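Local coordinates for protein PfkB family carbohydrate kinase (Listeria grayi DSM 20601, PDB 4GM6) that probably phosphorylates a sugar or sugar acid, as a member of the PfkB family of carbohydrate kinases, at residues K253-Q265 against S277-V289. Numbering follows the deposited sequence. Where two conformers were deposited one is given.
Sequences KRTVISASHHLLQ and SEEYAIYPIVDRV
Ile285 lays its CD1 methyl over the face of the His262 imidazole, 3.4 Å from the ring centroid and only 12° off the ring normal, a CH-pi contact by both measures. Its CG1 stands anti to the carbonyl carbon (chi1 -66°) and the chain runs on extended, which carries CD1 across to the ring. Val256 CG2 lies off-centre against the opposite face, toward the rim. The ring's edge is held as well: Arg254 NH1 donates to His262 ND1 at 2.9 Å, in the ring plane, and therefore ND1 acts as acceptor; His324 receives a second bond from NH1. The Arg254 guanidinium in turn stacks on that of Arg288, centres 4.1 Å apart and planes at 24°, while Leu264 CD1 covers its other face. Such a like-charged stack would be expected to need compensation, and the histidine acceptors and a water on Arg288 NH1 may supply part of it.

Backbone pairing sets this register. His262 with Ile282 and Leu264 with Tyr280 are antiparallel hydrogen-bonded pairs sharing one face, the Ile282 N to His262 O bond measuring 2.8 Å. On the opposite face the non-hydrogen-bonded pair Leu263 and Ala281 meets, CD2 to CB, at 3.9 Å. Gln265 NE2 donates to Ser277 O (3.1 Å), nearly in its amide plane. The OH of Tyr283 of a neighbouring subunit hydrogen-bonds His261 ND1. After cis-Pro284, Ile285 and Arg288 pack back on strands 261-270 and 248-256, whereas the backbone pairs define an antiparallel beta hairpin, strands 261-270 and 273-282, at one edge of the central mixed sheet of the PfkB (ribokinase-like) fold.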
loop_
_atom_site.group_PDB
_atom_site.type_symbol
_atom_site.label_atom_id
_atom_site.label_comp_id
_atom_site.label_asym_id
_atom_site.label_seq_id
_atom_site.Cartn_x
_atom_site.Cartn_y
_atom_site.Cartn_z
ATOM N N LYS C 253 22.100 -17.420 23.161
ATOM C CA LYS C 253 23.010 -18.021 22.215
ATOM C C LYS C 253 22.239 -18.121 20.907
ATOM O O LYS C 253 21.214 -18.802 20.829
ATOM C CB LYS C 253 23.485 -19.397 22.679
ATOM C CG LYS C 253 24.444 -20.050 21.698
ATOM C CD LYS C 253 24.859 -21.445 22.141
ATOM C CE LYS C 253 25.448 -22.220 20.972
ATOM N NZ LYS C 253 25.886 -23.589 21.361
ATOM N N ARG C 254 22.727 -17.415 19.896
ATOM C CA ARG C 254 22.059 -17.333 18.616
ATOM C C ARG C 254 22.848 -18.104 17.568
ATOM O O ARG C 254 24.029 -17.846 17.339
ATOM C CB ARG C 254 21.910 -15.867 18.195
ATOM C CG ARG C 254 21.024 -15.661 16.979
ATOM C CD ARG C 254 21.027 -14.208 16.556
ATOM N NE ARG C 254 20.388 -13.348 17.549
ATOM C CZ ARG C 254 19.090 -13.084 17.587
ATOM N NH1 ARG C 254 18.268 -13.616 16.675
ATOM N NH2 ARG C 254 18.615 -12.279 18.535
ATOM N N THR C 255 22.196 -19.068 16.940
ATOM C CA THR C 255 22.824 -19.795 15.858
ATOM C C THR C 255 22.199 -19.316 14.559
ATOM O O THR C 255 21.054 -19.636 14.256
ATOM C CB THR C 255 22.618 -21.299 16.020
ATOM O OG1 THR C 255 22.919 -21.657 17.375
ATOM C CG2 THR C 255 23.525 -22.076 15.074
ATOM N N VAL C 256 22.951 -18.528 13.807
ATOM C CA VAL C 256 22.459 -17.982 12.549
ATOM C C VAL C 256 22.637 -18.995 11.423
ATOM O O VAL C 256 23.758 -19.291 11.017
ATOM C CB VAL C 256 23.194 -16.681 12.216
ATOM C CG1 VAL C 256 22.590 -16.022 10.991
ATOM C CG2 VAL C 256 23.135 -15.737 13.408
ATOM N N ILE C 257 21.533 -19.557 10.938
ATOM C CA ILE C 257 21.603 -20.453 9.789
ATOM C C ILE C 257 21.455 -19.618 8.517
ATOM O O ILE C 257 22.195 -19.804 7.555
ATOM C CB ILE C 257 20.542 -21.563 9.871
ATOM C CG1 ILE C 257 20.864 -22.489 11.048
ATOM C CG2 ILE C 257 20.466 -22.357 8.572
ATOM C CD1 ILE C 257 19.917 -23.654 11.189
ATOM N N SER C 258 20.513 -18.678 8.525
ATOM C CA SER C 258 20.388 -17.723 7.444
ATOM C C SER C 258 19.726 -16.500 8.040
ATOM O O SER C 258 19.492 -16.453 9.247
ATOM C CB SER C 258 19.525 -18.285 6.311
ATOM O OG SER C 258 18.166 -18.366 6.708
ATOM N N ALA C 259 19.425 -15.517 7.200
ATOM C CA ALA C 259 18.722 -14.329 7.646
ATOM C C ALA C 259 17.260 -14.638 8.000
ATOM O O ALA C 259 16.584 -13.810 8.607
ATOM C CB ALA C 259 18.798 -13.245 6.588
ATOM N N SER C 260 16.788 -15.832 7.629
ATOM C CA SER C 260 15.403 -16.246 7.880
ATOM C C SER C 260 15.300 -17.425 8.857
ATOM O O SER C 260 14.213 -17.920 9.128
ATOM C CB SER C 260 14.688 -16.630 6.561
ATOM O OG SER C 260 14.519 -15.514 5.720
ATOM N N HIS C 261 16.426 -17.884 9.385
ATOM C CA HIS C 261 16.403 -19.077 10.206
ATOM C C HIS C 261 17.486 -19.012 11.273
ATOM O O HIS C 261 18.669 -19.166 10.975
ATOM C CB HIS C 261 16.570 -20.310 9.319
ATOM C CG HIS C 261 16.397 -21.609 10.040
ATOM N ND1 HIS C 261 16.516 -22.827 9.408
ATOM C CD2 HIS C 261 16.111 -21.883 11.333
ATOM C CE1 HIS C 261 16.307 -23.799 10.280
ATOM N NE2 HIS C 261 16.041 -23.252 11.453
ATOM N N HIS C 262 17.065 -18.764 12.512
ATOM C CA HIS C 262 17.958 -18.696 13.664
ATOM C C HIS C 262 17.526 -19.737 14.695
ATOM O O HIS C 262 16.341 -20.060 14.798
ATOM C CB HIS C 262 17.860 -17.329 14.349
ATOM C CG HIS C 262 18.456 -16.193 13.573
ATOM N ND1 HIS C 262 18.606 -14.933 14.113
ATOM C CD2 HIS C 262 18.953 -16.125 12.316
ATOM C CE1 HIS C 262 19.128 -14.126 13.205
ATOM N NE2 HIS C 262 19.364 -14.829 12.111
ATOM N N LEU C 263 18.488 -20.234 15.470
ATOM C CA LEU C 263 18.205 -20.957 16.697
ATOM C C LEU C 263 18.504 -19.995 17.845
ATOM O O LEU C 263 19.460 -19.224 17.786
ATOM C CB LEU C 263 19.089 -22.206 16.811
ATOM C CG LEU C 263 19.136 -23.158 15.610
ATOM C CD1 LEU C 263 20.033 -24.365 15.912
ATOM C CD2 LEU C 263 17.738 -23.601 15.211
ATOM N N LEU C 264 17.673 -20.016 18.879
ATOM C CA LEU C 264 17.832 -19.081 19.981
ATOM C C LEU C 264 17.616 -19.812 21.282
ATOM O O LEU C 264 16.629 -20.523 21.440
ATOM C CB LEU C 264 16.811 -17.952 19.881
ATOM C CG LEU C 264 17.124 -16.750 20.769
ATOM C CD1 LEU C 264 18.221 -15.911 20.119
ATOM C CD2 LEU C 264 15.873 -15.915 20.974
ATOM N N GLN C 265 18.543 -19.620 22.211
ATOM C CA GLN C 265 18.523 -20.308 23.485
ATOM C C GLN C 265 19.021 -19.306 24.513
ATOM O O GLN C 265 20.047 -18.652 24.309
ATOM C CB GLN C 265 19.435 -21.534 23.440
ATOM C CG GLN C 265 19.571 -22.272 24.769
ATOM C CD GLN C 265 20.316 -23.585 24.633
ATOM O OE1 GLN C 265 21.412 -23.636 24.076
ATOM N NE2 GLN C 265 19.729 -24.656 25.155
ATOM N N SER C 277 17.498 -22.296 28.637
ATOM C CA SER C 277 16.126 -22.532 28.196
ATOM C C SER C 277 16.121 -23.679 27.191
ATOM O O SER C 277 17.174 -24.226 26.883
ATOM C CB SER C 277 15.591 -21.277 27.521
ATOM O OG SER C 277 16.178 -21.107 26.237
ATOM N N GLU C 278 14.958 -24.043 26.659
ATOM C CA GLU C 278 14.962 -24.935 25.497
ATOM C C GLU C 278 15.578 -24.126 24.356
ATOM O O GLU C 278 15.667 -22.898 24.438
ATOM C CB GLU C 278 13.551 -25.429 25.130
ATOM C CG GLU C 278 12.752 -24.472 24.235
ATOM C CD GLU C 278 11.481 -25.085 23.637
ATOM O OE1 GLU C 278 11.337 -25.098 22.388
ATOM O OE2 GLU C 278 10.620 -25.552 24.413
ATOM N N GLU C 279 16.033 -24.795 23.304
ATOM C CA GLU C 279 16.494 -24.067 22.135
ATOM C C GLU C 279 15.343 -23.943 21.137
ATOM O O GLU C 279 14.754 -24.947 20.749
ATOM C CB GLU C 279 17.673 -24.777 21.489
ATOM C CG GLU C 279 18.402 -23.942 20.453
ATOM C CD GLU C 279 19.772 -24.513 20.132
ATOM O OE1 GLU C 279 19.833 -25.562 19.454
ATOM O OE2 GLU C 279 20.786 -23.919 20.562
ATOM N N TYR C 280 15.013 -22.714 20.756
ATOM C CA TYR C 280 13.948 -22.452 19.774
ATOM C C TYR C 280 14.481 -22.350 18.358
ATOM O O TYR C 280 15.536 -21.757 18.119
ATOM C CB TYR C 280 13.239 -21.130 20.074
ATOM C CG TYR C 280 12.398 -21.141 21.316
ATOM C CD1 TYR C 280 11.080 -21.574 21.278
ATOM C CD2 TYR C 280 12.918 -20.716 22.529
ATOM C CE1 TYR C 280 10.303 -21.587 22.418
ATOM C CE2 TYR C 280 12.151 -20.729 23.676
ATOM C CZ TYR C 280 10.846 -21.159 23.610
ATOM O OH TYR C 280 10.078 -21.168 24.737
ATOM N N ALA C 281 13.734 -22.915 17.419
ATOM C CA ALA C 281 13.995 -22.711 16.011
ATOM C C ALA C 281 13.025 -21.645 15.510
ATOM O O ALA C 281 11.817 -21.811 15.605
ATOM C CB ALA C 281 13.826 -24.015 15.255
ATOM N N ILE C 282 13.560 -20.537 15.005
ATOM C CA ILE C 282 12.743 -19.434 14.531
ATOM C C ILE C 282 12.873 -19.310 13.024
ATOM O O ILE C 282 13.951 -18.992 12.522
ATOM C CB ILE C 282 13.185 -18.108 15.182
ATOM C CG1 ILE C 282 13.173 -18.249 16.715
ATOM C CG2 ILE C 282 12.329 -16.957 14.687
ATOM C CD1 ILE C 282 13.731 -17.044 17.459
ATOM N N TYR C 283 11.772 -19.528 12.306
ATOM C CA TYR C 283 11.764 -19.380 10.860
ATOM C C TYR C 283 10.329 -19.313 10.345
ATOM O O TYR C 283 9.489 -20.089 10.778
ATOM C CB TYR C 283 12.498 -20.552 10.196
ATOM C CG TYR C 283 12.184 -20.673 8.724
ATOM C CD1 TYR C 283 11.140 -21.476 8.287
ATOM C CD2 TYR C 283 12.912 -19.961 7.771
ATOM C CE1 TYR C 283 10.836 -21.582 6.943
ATOM C CE2 TYR C 283 12.624 -20.069 6.426
ATOM C CZ TYR C 283 11.577 -20.878 6.019
ATOM O OH TYR C 283 11.263 -20.989 4.690
ATOM N N PRO C 284 10.039 -18.354 9.445
ATOM C CA PRO C 284 10.993 -17.331 8.984
ATOM C C PRO C 284 11.182 -16.298 10.087
ATOM O O PRO C 284 10.619 -16.443 11.169
ATOM C CB PRO C 284 10.276 -16.702 7.779
ATOM C CG PRO C 284 8.820 -16.837 8.118
ATOM C CD PRO C 284 8.695 -18.147 8.874
ATOM N N ILE C 285 11.990 -15.275 9.833
ATOM C CA ILE C 285 12.155 -14.195 10.796
ATOM C C ILE C 285 11.468 -12.940 10.276
ATOM O O ILE C 285 11.791 -12.471 9.192
ATOM C CB ILE C 285 13.642 -13.926 11.083
ATOM C CG1 ILE C 285 14.226 -15.155 11.782
ATOM C CG2 ILE C 285 13.792 -12.677 11.943
ATOM C CD1 ILE C 285 15.720 -15.111 12.030
ATOM N N VAL C 286 10.522 -12.400 11.042
ATOM C CA VAL C 286 9.842 -11.166 10.634
ATOM C C VAL C 286 10.736 -9.945 10.866
ATOM O O VAL C 286 10.998 -9.174 9.944
ATOM C CB VAL C 286 8.480 -10.983 11.339
ATOM C CG1 VAL C 286 7.892 -9.604 11.034
ATOM C CG2 VAL C 286 7.492 -12.052 10.871
ATOM N N ASP C 287 11.225 -9.783 12.094
ATOM C CA ASP C 287 12.054 -8.639 12.427
ATOM C C ASP C 287 12.820 -8.953 13.710
ATOM O O ASP C 287 12.260 -8.867 14.801
ATOM C CB ASP C 287 11.177 -7.407 12.662
ATOM C CG ASP C 287 11.993 -6.111 12.739
ATOM O OD1 ASP C 287 13.224 -6.214 12.881
ATOM O OD2 ASP C 287 11.402 -5.006 12.639
ATOM N N ARG C 288 14.088 -9.321 13.580
ATOM C CA ARG C 288 14.918 -9.643 14.754
ATOM C C ARG C 288 15.288 -8.420 15.590
ATOM O O ARG C 288 15.806 -8.573 16.706
ATOM C CB ARG C 288 16.216 -10.337 14.338
ATOM C CG ARG C 288 17.206 -9.392 13.656
ATOM C CD ARG C 288 18.540 -10.071 13.379
ATOM N NE ARG C 288 19.399 -10.094 14.570
ATOM C CZ ARG C 288 20.609 -10.645 14.610
ATOM N NH1 ARG C 288 21.112 -11.233 13.529
ATOM N NH2 ARG C 288 21.317 -10.612 15.734
ATOM N N VAL C 289 15.045 -7.219 15.072
ATOM C CA VAL C 289 15.512 -6.018 15.779
ATOM C C VAL C 289 14.778 -5.890 17.105
ATOM O O VAL C 289 13.564 -6.029 17.165
ATOM C CB VAL C 289 15.359 -4.713 14.945
ATOM C CG1 VAL C 289 15.764 -3.503 15.783
ATOM C CG2 VAL C 289 16.226 -4.766 13.694
HETATM O O HOH W 1 21.496 -21.162 19.576
HETATM O O HOH W 2 12.527 -14.100 6.862
HETATM O O HOH W 3 20.130 -11.855 10.750
#